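Long-range contacts in periplasmic binding protein (Thermotoga lettingae TMO, PDB 4RY8), which binds 5-methylthioribose, held in its pocket in this complex, and probably hands this sugar to a membrane transporter as its periplasmic solute-binding component: residues Val100-Val105 / Pro112-Asp117; Ile18-Glu23 / Ile76-Arg81. All blocks are in the same frame, centred on the assembly; numbering follows the deposited sequence.

Contact 1: residues Val100-Val105 / Pro112-Asp117; sequences VTFDLV and PEIEQD. With SR1 (5-S-methyl-5-thio-alpha-D-ribofuranose), chain G.
I114 O is gripped twice: the backbone N of D103 donates to it at 3.1 Å, and a water donates a second bond from 2.9 Å. That water also donates to T101 OG1 and accepts from L104 N, so it ties the turn after strand 98-102 to strand 113-115. T101 OG1 sits between its own backbone N and carbonyl carbon (chi1 73°), a placement from which it meets L104 O at 2.7 Å on a lone pair. E113 runs alongside T101, and its carboxylate goes on to K277 and to R163 of the second subunit. Over the opposite side of the sheet, I114 CG2 lies 4.0 Å from F102 CD1, the two side chains crossing at about a right angle, while I114 CD1 meets V100 CG2.

D103 folds back so that its CG stands over the centre of the F102 ring, and Q116 NE2 comes to the edge of that ring. A second water accepts from Q116 N and NE2 and donates to D103 OD1, linking two of the polar groups that hold the ligand: SR1 O1 gives a very short 2.5 Å bond to D103 OD2, and Q116 NE2 donates to SR1 O2 at 3.0 Å. Q116 OE1 is bonded to T253 OG1, which helps fix the amide with NE2 facing the sugar. Loops at the C-terminal ends of a lobe's parallel strands, lining a ligand cleft between two lobes, are characteristic of the periplasmic binding protein fold.

Contact 2: residues Ile18-Glu23 / Ile76-Arg81; sequences IALVRE and IIDHGR. With SR1 (5-S-methyl-5-thio-alpha-D-ribofuranose), chain G.
H79 meets E23 across this contact through its CB, which lies 3.5 Å from E23 OE1, while the imidazole leads off to the ligand. E23 reaches over with CG anti to its backbone N (chi1 -169°) and its chain extended; OE1 then accepts G80 N at 2.9 Å, on the anti side of the carboxylate and well out of its plane. At the backbone angles of G80 a side chain would collide with the carbonyl O of H79, so glycine fits here.

The H79 ring is held from two sides. ND1 donates to D78 OD1 at 2.6 Å, with the oxygen somewhat out of the ring plane, whereas SR1 O4 lies in that plane and takes a nearly straight bond from NE2 (3.0 Å, 170°). Replacing H79 with alanine removes the ring, and SR1 O4 would probably lose this donor and D78 OD1 its imidazole mate.

These loops extend neighbouring strands, 17-22 and 74-78, of the parallel sheet in one lobe of the periplasmic binding protein fold; the helix 57-69 lies between them in sequence and packs on V21. D78 and R22 run side by side in the same direction, CG of R22 touching CB of D78 at 4.0 Å, but their flat ends are almost perpendicular and the guanidinium continues to T52. Farther back, I76 sits obliquely between two neighbours: its CD1 meets I18 CG2 at 3.7 Å, and its CG2 meets L20 CD1 at 3.9 Å.

Overall arrangement
One sheet carries both contacts, their centres about 10 Å apart, and the seam between them is formed by neighbouring strands 74-78 and 98-102. Across it F102 N lies 2.9 Å from I77 O, and F102 O lies 2.9 Å from H79 N, both probable hydrogen bonds. Contact 2 closes before contact 1 opens along the chain, yet their loops converge on the same sugar: D103 OD2 comes within 3.0 Å of H79 CE1. Contact 2 supplies the donor to the ring oxygen, contact 1 the partners of two hydroxyls. R153 and D231, also hydrogen-bonded to the ligand, add to the polar grip from beyond these four segments.

Contact 1: residues Val100-Val105 / Pro112-Asp117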
ATOM      1  N   VAL C 100      10.000 -14.088  19.150  1.00 21.79           N
ATOM      2  CA  VAL C 100       9.658 -13.443  17.908  1.00 21.08           C
ATOM      3  C   VAL C 100       8.189 -13.630  17.776  1.00 20.02           C
ATOM      4  O   VAL C 100       7.675 -14.621  18.278  1.00 25.79           O
ATOM      5  CB  VAL C 100      10.394 -14.106  16.697  1.00 28.19           C
ATOM      6  CG1 VAL C 100      10.276 -15.616  16.734  1.00 32.20           C
ATOM      7  CG2 VAL C 100       9.865 -13.581  15.354  1.00 30.38           C
ATOM      8  N   THR C 101       7.487 -12.713  17.124  1.00 19.32           N
ATOM      9  CA  THR C 101       6.077 -12.894  16.915  1.00 18.72           C
ATOM     10  C   THR C 101       5.681 -12.920  15.468  1.00 20.29           C
ATOM     11  O   THR C 101       6.398 -12.417  14.569  1.00 22.44           O
ATOM     12  CB  THR C 101       5.218 -11.828  17.621  1.00 18.45           C
ATOM     13  OG1 THR C 101       5.354 -10.597  16.931  1.00 19.43           O
ATOM     14  CG2 THR C 101       5.656 -11.643  19.043  1.00 19.08           C
ATOM     15  N   PHE C 102       4.548 -13.565  15.244  1.00 19.63           N
ATOM     16  CA  PHE C 102       3.840 -13.530  13.987  1.00 24.81           C
ATOM     17  C   PHE C 102       2.509 -12.972  14.355  1.00 22.02           C
ATOM     18  O   PHE C 102       1.821 -13.551  15.194  1.00 19.38           O
ATOM     19  CB  PHE C 102       3.676 -14.915  13.359  1.00 19.55           C
ATOM     20  CG  PHE C 102       2.817 -14.902  12.111  1.00 17.75           C
ATOM     21  CD1 PHE C 102       3.086 -14.011  11.076  1.00 19.55           C
ATOM     22  CD2 PHE C 102       1.739 -15.745  11.980  1.00 23.33           C
ATOM     23  CE1 PHE C 102       2.286 -13.964   9.959  1.00 21.27           C
ATOM     24  CE2 PHE C 102       0.924 -15.711  10.847  1.00 23.11           C
ATOM     25  CZ  PHE C 102       1.201 -14.808   9.846  1.00 19.39           C
ATOM     26  N   ASP C 103       2.138 -11.856  13.755  1.00 17.67           N
ATOM     27  CA  ASP C 103       0.798 -11.313  13.943  1.00 17.43           C
ATOM     28  C   ASP C 103       0.514 -10.895  15.364  1.00 18.64           C
ATOM     29  O   ASP C 103      -0.617 -11.035  15.850  1.00 22.43           O
ATOM     30  CB  ASP C 103      -0.292 -12.273  13.452  1.00 17.16           C
ATOM     31  CG  ASP C 103      -0.512 -12.214  11.933  1.00 25.61           C
ATOM     32  OD1 ASP C 103       0.030 -11.325  11.264  1.00 24.44           O
ATOM     33  OD2 ASP C 103      -1.300 -13.041  11.424  1.00 18.22           O
ATOM     34  N   LEU C 104       1.529 -10.338  16.035  1.00 17.67           N
ATOM     35  CA  LEU C 104       1.279  -9.675  17.363  1.00 17.18           C
ATOM     36  C   LEU C 104       2.237  -8.528  17.501  1.00 19.64           C
ATOM     37  O   LEU C 104       3.470  -8.723  17.414  1.00 22.08           O
ATOM     38  CB  LEU C 104       1.557 -10.670  18.489  1.00 18.48           C
ATOM     39  CG  LEU C 104       1.426 -10.113  19.930  1.00 18.89           C
ATOM     40  CD1 LEU C 104      -0.033  -9.840  20.100  1.00 19.22           C
ATOM     41  CD2 LEU C 104       1.924 -11.105  20.946  1.00 25.37           C
ATOM     42  N   VAL C 105       1.697  -7.353  17.811  1.00 23.04           N
ATOM     43  CA  VAL C 105       2.467  -6.134  17.900  1.00 22.28           C
ATOM     44  C   VAL C 105       3.055  -6.026  19.301  1.00 27.75           C
ATOM     45  O   VAL C 105       2.324  -6.046  20.269  1.00 20.51           O
ATOM     46  CB  VAL C 105       1.555  -4.919  17.621  1.00 22.05           C
ATOM     47  CG1 VAL C 105       2.266  -3.604  17.943  1.00 35.56           C
ATOM     48  CG2 VAL C 105       1.055  -4.967  16.190  1.00 27.85           C
ATOM     49  N   PRO C 112      11.496  -9.190  17.229  1.00 21.92           N
ATOM     50  CA  PRO C 112      11.065  -8.987  15.890  1.00 20.69           C
ATOM     51  C   PRO C 112       9.630  -9.387  15.702  1.00 19.81           C
ATOM     52  O   PRO C 112       9.152 -10.361  16.328  1.00 22.28           O
ATOM     53  CB  PRO C 112      11.993  -9.886  15.050  1.00 22.62           C
ATOM     54  CG  PRO C 112      13.040 -10.361  15.969  1.00 24.61           C
ATOM     55  CD  PRO C 112      12.539 -10.215  17.351  1.00 27.32           C
ATOM     56  N   GLU C 113       8.953  -8.625  14.849  1.00 19.22           N
ATOM     57  CA  GLU C 113       7.604  -8.871  14.463  1.00 19.05           C
ATOM     58  C   GLU C 113       7.519  -9.255  12.970  1.00 20.25           C
ATOM     59  O   GLU C 113       7.830  -8.458  12.080  1.00 23.33           O
ATOM     60  CB  GLU C 113       6.755  -7.642  14.724  1.00 21.02           C
ATOM     61  CG  GLU C 113       6.663  -7.218  16.164  1.00 24.39           C
ATOM     62  CD  GLU C 113       5.903  -5.910  16.308  1.00 33.11           C
ATOM     63  OE1 GLU C 113       5.038  -5.603  15.438  1.00 28.73           O
ATOM     64  OE2 GLU C 113       6.144  -5.169  17.295  1.00 27.22           O
ATOM     65  N   ILE C 114       7.086 -10.490  12.728  1.00 19.53           N
ATOM     66  CA  ILE C 114       6.760 -10.996  11.379  1.00 21.85           C
ATOM     67  C   ILE C 114       5.302 -10.678  11.046  1.00 19.76           C
ATOM     68  O   ILE C 114       4.397 -10.927  11.846  1.00 23.36           O
ATOM     69  CB  ILE C 114       7.024 -12.521  11.265  1.00 21.07           C
ATOM     70  CG1 ILE C 114       8.486 -12.826  11.622  1.00 33.65           C
ATOM     71  CG2 ILE C 114       6.724 -12.997   9.856  1.00 24.27           C
ATOM     72  CD1 ILE C 114       8.843 -14.296  11.778  1.00 27.43           C
ATOM     73  N   GLU C 115       5.060 -10.087   9.888  1.00 24.98           N
ATOM     74  CA  GLU C 115       3.713 -10.049   9.360  1.00 20.02           C
ATOM     75  C   GLU C 115       3.715 -10.035   7.869  1.00 18.78           C
ATOM     76  O   GLU C 115       4.784  -9.931   7.246  1.00 25.78           O
ATOM     77  CB  GLU C 115       2.980  -8.799   9.852  1.00 23.54           C
ATOM     78  CG  GLU C 115       3.732  -7.513   9.576  1.00 22.65           C
ATOM     79  CD  GLU C 115       2.796  -6.326   9.590  1.00 45.07           C
ATOM     80  OE1 GLU C 115       2.728  -5.621  10.632  1.00 27.95           O
ATOM     81  OE2 GLU C 115       2.117  -6.133   8.569  1.00 26.53           O
ATOM     82  N   GLN C 116       2.514 -10.118   7.299  1.00 16.62           N
ATOM     83  CA  GLN C 116       2.379 -10.159   5.849  1.00 21.45           C
ATOM     84  C   GLN C 116       2.130  -8.808   5.210  1.00 24.23           C
ATOM     85  O   GLN C 116       1.543  -8.733   4.108  1.00 18.48           O
ATOM     86  CB  GLN C 116       1.255 -11.077   5.498  1.00 17.34           C
ATOM     87  CG  GLN C 116       1.464 -12.463   6.027  1.00 18.24           C
ATOM     88  CD  GLN C 116       0.241 -13.306   5.903  1.00 24.76           C
ATOM     89  OE1 GLN C 116       0.117 -14.106   4.989  1.00 18.64           O
ATOM     90  NE2 GLN C 116      -0.673 -13.140   6.815  1.00 16.12           N
ATOM     91  N   ASP C 117       2.628  -7.759   5.876  1.00 17.27           N
ATOM     92  CA  ASP C 117       2.410  -6.369   5.478  1.00 17.99           C
ATOM     93  C   ASP C 117       0.915  -6.212   5.411  1.00 18.96           C
ATOM     94  O   ASP C 117       0.339  -5.993   4.355  1.00 21.30           O
ATOM     95  CB  ASP C 117       3.113  -5.965   4.169  1.00 20.21           C
ATOM     96  CG  ASP C 117       3.211  -4.474   4.005  1.00 24.81           C
ATOM     97  OD1 ASP C 117       2.467  -3.718   4.688  1.00 22.48           O
ATOM     98  OD2 ASP C 117       4.055  -4.012   3.233  1.00 25.24           O
TER
HETATM   99  CS  SR1 G 401      -8.057 -15.041  12.743  1.00 25.10           C
HETATM  100  S   SR1 G 401      -6.711 -14.058  12.125  1.00 20.45           S
HETATM  101  C5  SR1 G 401      -6.716 -14.816  10.482  1.00 25.11           C
HETATM  102  C4  SR1 G 401      -5.633 -14.214   9.590  1.00 20.17           C
HETATM  103  O4  SR1 G 401      -4.426 -14.413  10.252  1.00 23.29           O
HETATM  104  C1  SR1 G 401      -3.385 -14.823   9.343  1.00 43.30           C
HETATM  105  O1  SR1 G 401      -2.422 -13.825   9.342  1.00 27.28           O
HETATM  106  C2  SR1 G 401      -3.969 -14.997   7.949  1.00 30.48           C
HETATM  107  O2  SR1 G 401      -3.527 -14.074   6.918  1.00 20.18           O
HETATM  108  C3  SR1 G 401      -5.455 -14.864   8.222  1.00 21.80           C
HETATM  109  O3  SR1 G 401      -6.083 -14.089   7.210  1.00 22.86           O
HETATM  110  O   HOH W   1       4.218  -9.917  14.568  1.00 27.68           O
HETATM  111  O   HOH W   2       0.104 -11.049   8.624  1.00 26.29           O

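Contact 2: residues Ile18-Glu23 / Ile76-Arg81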
ATOM      1  N   ILE C  18      12.667 -24.811  20.286  1.00 35.41           N
ATOM      2  CA  ILE C  18      11.894 -23.632  19.906  1.00 32.10           C
ATOM      3  C   ILE C  18      10.406 -23.969  20.042  1.00 33.98           C
ATOM      4  O   ILE C  18       9.922 -24.930  19.431  1.00 33.51           O
ATOM      5  CB  ILE C  18      12.215 -23.217  18.454  1.00 30.34           C
ATOM      6  CG1 ILE C  18      13.679 -22.763  18.344  1.00 33.13           C
ATOM      7  CG2 ILE C  18      11.274 -22.137  17.940  1.00 28.51           C
ATOM      8  CD1 ILE C  18      14.190 -22.827  16.926  1.00 40.80           C
ATOM      9  N   ALA C  19       9.692 -23.171  20.836  1.00 28.96           N
ATOM     10  CA  ALA C  19       8.266 -23.368  21.070  1.00 28.04           C
ATOM     11  C   ALA C  19       7.419 -22.447  20.210  1.00 26.68           C
ATOM     12  O   ALA C  19       7.641 -21.233  20.155  1.00 27.41           O
ATOM     13  CB  ALA C  19       7.932 -23.140  22.544  1.00 26.82           C
ATOM     14  N   LEU C  20       6.422 -23.026  19.570  1.00 24.65           N
ATOM     15  CA  LEU C  20       5.500 -22.293  18.745  1.00 25.97           C
ATOM     16  C   LEU C  20       4.201 -22.290  19.499  1.00 23.22           C
ATOM     17  O   LEU C  20       3.595 -23.346  19.711  1.00 31.33           O
ATOM     18  CB  LEU C  20       5.323 -22.986  17.378  1.00 24.17           C
ATOM     19  CG  LEU C  20       4.183 -22.429  16.528  1.00 23.65           C
ATOM     20  CD1 LEU C  20       4.323 -20.927  16.235  1.00 27.27           C
ATOM     21  CD2 LEU C  20       4.058 -23.162  15.213  1.00 29.77           C
ATOM     22  N   VAL C  21       3.786 -21.116  19.943  1.00 24.10           N
ATOM     23  CA  VAL C  21       2.566 -20.988  20.720  1.00 22.61           C
ATOM     24  C   VAL C  21       1.585 -20.194  19.896  1.00 24.33           C
ATOM     25  O   VAL C  21       1.806 -19.012  19.637  1.00 24.91           O
ATOM     26  CB  VAL C  21       2.819 -20.277  22.064  1.00 27.38           C
ATOM     27  CG1 VAL C  21       1.513 -20.116  22.842  1.00 28.91           C
ATOM     28  CG2 VAL C  21       3.817 -21.060  22.872  1.00 26.35           C
ATOM     29  N   ARG C  22       0.477 -20.830  19.516  1.00 22.19           N
ATOM     30  CA  ARG C  22      -0.477 -20.240  18.605  1.00 23.93           C
ATOM     31  C   ARG C  22      -1.796 -20.012  19.224  1.00 21.27           C
ATOM     32  O   ARG C  22      -2.282 -20.869  19.905  1.00 29.73           O
ATOM     33  CB  ARG C  22      -0.751 -21.196  17.446  1.00 25.15           C
ATOM     34  CG  ARG C  22       0.489 -21.753  16.765  1.00 31.83           C
ATOM     35  CD  ARG C  22       0.213 -23.168  16.340  1.00 53.02           C
ATOM     36  NE  ARG C  22      -0.338 -23.181  15.010  1.00 42.72           N
ATOM     37  CZ  ARG C  22      -1.146 -24.111  14.505  1.00 34.70           C
ATOM     38  NH1 ARG C  22      -1.599 -25.160  15.203  1.00 41.54           N
ATOM     39  NH2 ARG C  22      -1.516 -23.962  13.253  1.00 32.38           N
ATOM     40  N   GLU C  23      -2.439 -18.924  18.876  1.00 20.25           N
ATOM     41  CA  GLU C  23      -3.811 -18.689  19.321  1.00 22.75           C
ATOM     42  C   GLU C  23      -4.791 -19.549  18.538  1.00 29.55           C
ATOM     43  O   GLU C  23      -5.750 -20.072  19.093  1.00 27.44           O
ATOM     44  CB  GLU C  23      -4.190 -17.213  19.156  1.00 21.35           C
ATOM     45  CG  GLU C  23      -5.511 -16.830  19.837  1.00 24.34           C
ATOM     46  CD  GLU C  23      -6.099 -15.446  19.447  1.00 24.73           C
ATOM     47  OE1 GLU C  23      -5.444 -14.607  18.782  1.00 27.91           O
ATOM     48  OE2 GLU C  23      -7.264 -15.176  19.809  1.00 33.10           O
ATOM     49  N   ILE C  76       8.108 -18.613  19.678  1.00 22.07           N
ATOM     50  CA  ILE C  76       7.339 -17.899  18.692  1.00 22.23           C
ATOM     51  C   ILE C  76       5.907 -17.711  19.224  1.00 25.52           C
ATOM     52  O   ILE C  76       5.196 -18.676  19.535  1.00 29.35           O
ATOM     53  CB  ILE C  76       7.295 -18.647  17.353  1.00 22.96           C
ATOM     54  CG1 ILE C  76       8.729 -18.973  16.925  1.00 25.84           C
ATOM     55  CG2 ILE C  76       6.599 -17.822  16.286  1.00 20.96           C
ATOM     56  CD1 ILE C  76       8.817 -20.156  15.996  1.00 33.19           C
ATOM     57  N   ILE C  77       5.501 -16.465  19.351  1.00 24.20           N
ATOM     58  CA  ILE C  77       4.132 -16.137  19.646  1.00 20.61           C
ATOM     59  C   ILE C  77       3.340 -15.773  18.381  1.00 23.87           C
ATOM     60  O   ILE C  77       3.577 -14.757  17.706  1.00 22.07           O
ATOM     61  CB  ILE C  77       4.041 -15.074  20.710  1.00 25.45           C
ATOM     62  CG1 ILE C  77       4.828 -15.555  21.932  1.00 25.87           C
ATOM     63  CG2 ILE C  77       2.579 -14.853  21.064  1.00 26.91           C
ATOM     64  CD1 ILE C  77       4.800 -14.602  23.077  1.00 35.52           C
ATOM     65  N   ASP C  78       2.361 -16.626  18.098  1.00 20.15           N
ATOM     66  CA  ASP C  78       1.547 -16.553  16.925  1.00 20.24           C
ATOM     67  C   ASP C  78       0.131 -16.078  17.256  1.00 19.51           C
ATOM     68  O   ASP C  78      -0.621 -16.819  17.866  1.00 21.62           O
ATOM     69  CB  ASP C  78       1.501 -17.953  16.368  1.00 31.26           C
ATOM     70  CG  ASP C  78       1.086 -17.986  14.967  1.00 47.21           C
ATOM     71  OD1 ASP C  78      -0.003 -17.448  14.728  1.00 33.74           O
ATOM     72  OD2 ASP C  78       1.857 -18.525  14.128  1.00 33.48           O
ATOM     73  N   HIS C  79      -0.221 -14.891  16.776  1.00 19.47           N
ATOM     74  CA  HIS C  79      -1.451 -14.205  17.111  1.00 18.18           C
ATOM     75  C   HIS C  79      -1.481 -13.906  18.620  1.00 24.57           C
ATOM     76  O   HIS C  79      -0.426 -13.737  19.247  1.00 23.88           O
ATOM     77  CB  HIS C  79      -2.675 -14.950  16.604  1.00 19.33           C
ATOM     78  CG  HIS C  79      -2.760 -15.011  15.121  1.00 21.68           C
ATOM     79  ND1 HIS C  79      -1.753 -15.544  14.359  1.00 25.62           N
ATOM     80  CD2 HIS C  79      -3.712 -14.599  14.255  1.00 27.62           C
ATOM     81  CE1 HIS C  79      -2.075 -15.464  13.087  1.00 22.40           C
ATOM     82  NE2 HIS C  79      -3.256 -14.899  12.988  1.00 24.03           N
ATOM     83  N   GLY C  80      -2.678 -13.846  19.193  1.00 20.32           N
ATOM     84  CA  GLY C  80      -2.854 -13.519  20.594  1.00 20.09           C
ATOM     85  C   GLY C  80      -3.110 -12.037  20.685  1.00 23.11           C
ATOM     86  O   GLY C  80      -3.125 -11.367  19.696  1.00 31.30           O
ATOM     87  N   ARG C  81      -3.283 -11.501  21.894  1.00 33.04           N
ATOM     88  CA  ARG C  81      -3.442 -10.054  22.055  1.00 26.03           C
ATOM     89  C   ARG C  81      -2.437  -9.532  23.052  1.00 21.85           C
ATOM     90  O   ARG C  81      -1.991 -10.273  23.910  1.00 25.45           O
ATOM     91  CB  ARG C  81      -4.859  -9.740  22.471  1.00 35.89           C
ATOM     92  CG  ARG C  81      -5.783 -10.020  21.308  1.00 37.49           C
ATOM     93  CD  ARG C  81      -7.212  -9.741  21.678  1.00 31.14           C
ATOM     94  NE  ARG C  81      -7.839 -10.897  22.275  1.00 41.34           N
ATOM     95  CZ  ARG C  81      -7.982 -11.125  23.572  1.00 56.14           C
ATOM     96  NH1 ARG C  81      -8.616 -12.223  23.957  1.00 90.78           N
ATOM     97  NH2 ARG C  81      -7.520 -10.281  24.488  1.00114.34           N
TER
HETATM   98  CS  SR1 G 401      -8.057 -15.041  12.743  1.00 25.10           C
HETATM   99  S   SR1 G 401      -6.711 -14.058  12.125  1.00 20.45           S
HETATM  100  C5  SR1 G 401      -6.716 -14.816  10.482  1.00 25.11           C
HETATM  101  C4  SR1 G 401      -5.633 -14.214   9.590  1.00 20.17           C
HETATM  102  O4  SR1 G 401      -4.426 -14.413  10.252  1.00 23.29           O
HETATM  103  C1  SR1 G 401      -3.385 -14.823   9.343  1.00 43.30           C
HETATM  104  O1  SR1 G 401      -2.422 -13.825   9.342  1.00 27.28           O
HETATM  105  C2  SR1 G 401      -3.969 -14.997   7.949  1.00 30.48           C
HETATM  106  O2  SR1 G 401      -3.527 -14.074   6.918  1.00 20.18           O
HETATM  107  C3  SR1 G 401      -5.455 -14.864   8.222  1.00 21.80           C
HETATM  108  O3  SR1 G 401      -6.083 -14.089   7.210  1.00 22.86           O